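Side-chain contact in polymeric immunoglobulin receptor (Mus musculus, PDB 4NOF), which probably binds polymeric immunoglobulins and carries them across epithelial cells, its cleaved ectodomain remaining with them as secretory component: residues H85-A88 with G89-C93. Numbering follows the deposited sequence.
Sequences HNDA and GLYIC
A local side-chain-to-backbone hydrogen bond links Y91, early in strand 89-95, to D87, four residues back at the end of the 3-10 turn that leads into that strand. The hydroxyl Y91 OH donates its proton to D87 O over 2.6 Å. It meets one of that oxygen's lone pairs, lying in the plane of the carbonyl, at a C=O...O angle of 126°. The carbonyl oxygen sits at the rim of the phenol ring, near its plane, 3.3 Å from Y91 CE1. With CG placed anti to its carbonyl carbon (chi1 -65°), Y91 reaches back along its own strand toward the turn. This is the tyrosine corner of Greek-key proteins, here within the D-x-G-x-Y-x-C signature of immunoglobulin V-set domains, whose last residue, C93, forms the intersheet disulfide with C25. Between the bonded partners, G89 has a phi of +133°, a backbone conformation accessible chiefly to glycine, and the methyl of A88 touches V110 on strand 102-111. The hydroxyl of Y91 is gripped a second time, by the hydroxyl of Y60. The buried carboxylate of D87 uses OD2 both for a salt bridge to R63 NH1 and for a hydrogen bond from T84 N, and the two together should favour its ionised form.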
# COMPACT_ATOMS: atom_id res chain seq x y z
N HIS A 85 -1.12 15.70 -1.78
CA HIS A 85 -0.54 15.48 -3.09
C HIS A 85 0.77 14.67 -3.00
O HIS A 85 1.09 13.89 -3.89
CB HIS A 85 -0.33 16.75 -3.90
CG HIS A 85 0.02 16.46 -5.32
ND1 HIS A 85 1.28 16.63 -5.83
CD2 HIS A 85 -0.73 15.92 -6.32
CE1 HIS A 85 1.30 16.26 -7.10
NE2 HIS A 85 0.09 15.82 -7.42
N ASN A 86 1.49 14.80 -1.91
CA ASN A 86 2.71 14.05 -1.72
C ASN A 86 2.50 12.53 -1.56
O ASN A 86 3.43 11.77 -1.73
CB ASN A 86 3.47 14.58 -0.51
CG ASN A 86 4.21 15.89 -0.82
OD1 ASN A 86 4.36 16.29 -1.99
ND2 ASN A 86 4.67 16.56 0.22
N ASP A 87 1.27 12.13 -1.23
CA ASP A 87 0.90 10.70 -1.16
C ASP A 87 0.80 10.07 -2.55
O ASP A 87 0.81 8.86 -2.67
CB ASP A 87 -0.43 10.49 -0.43
CG ASP A 87 -0.36 10.83 1.07
OD1 ASP A 87 0.70 10.58 1.68
OD2 ASP A 87 -1.39 11.30 1.62
N ALA A 88 0.65 10.88 -3.59
CA ALA A 88 0.51 10.33 -4.92
C ALA A 88 1.75 9.57 -5.34
O ALA A 88 2.88 9.97 -5.02
CB ALA A 88 0.20 11.41 -5.95
N GLY A 89 1.52 8.53 -6.14
CA GLY A 89 2.60 7.81 -6.78
C GLY A 89 2.43 6.30 -6.63
O GLY A 89 1.36 5.80 -6.25
N LEU A 90 3.51 5.59 -6.95
CA LEU A 90 3.51 4.13 -6.93
C LEU A 90 3.83 3.59 -5.56
O LEU A 90 4.69 4.13 -4.86
CB LEU A 90 4.56 3.56 -7.90
CG LEU A 90 4.22 3.77 -9.39
CD1 LEU A 90 5.45 3.49 -10.26
CD2 LEU A 90 3.01 2.94 -9.81
N TYR A 91 3.13 2.51 -5.21
CA TYR A 91 3.32 1.75 -3.98
C TYR A 91 3.39 0.27 -4.33
O TYR A 91 2.97 -0.19 -5.39
CB TYR A 91 2.15 1.96 -3.02
CG TYR A 91 1.96 3.36 -2.47
CD1 TYR A 91 1.43 4.40 -3.24
CD2 TYR A 91 2.21 3.62 -1.11
CE1 TYR A 91 1.23 5.63 -2.69
CE2 TYR A 91 1.98 4.86 -0.56
CZ TYR A 91 1.51 5.87 -1.35
OH TYR A 91 1.28 7.13 -0.77
N ILE A 92 3.94 -0.50 -3.40
CA ILE A 92 4.00 -1.95 -3.51
C ILE A 92 3.47 -2.56 -2.22
O ILE A 92 3.96 -2.22 -1.11
CB ILE A 92 5.44 -2.49 -3.79
CG1 ILE A 92 5.99 -1.94 -5.10
CG2 ILE A 92 5.39 -3.99 -3.88
CD1 ILE A 92 7.46 -2.31 -5.33
N CYS A 93 2.47 -3.41 -2.37
CA CYS A 93 1.99 -4.32 -1.29
C CYS A 93 2.91 -5.49 -1.26
O CYS A 93 3.24 -6.03 -2.33
CB CYS A 93 0.66 -4.93 -1.63
SG CYS A 93 -0.72 -3.82 -1.81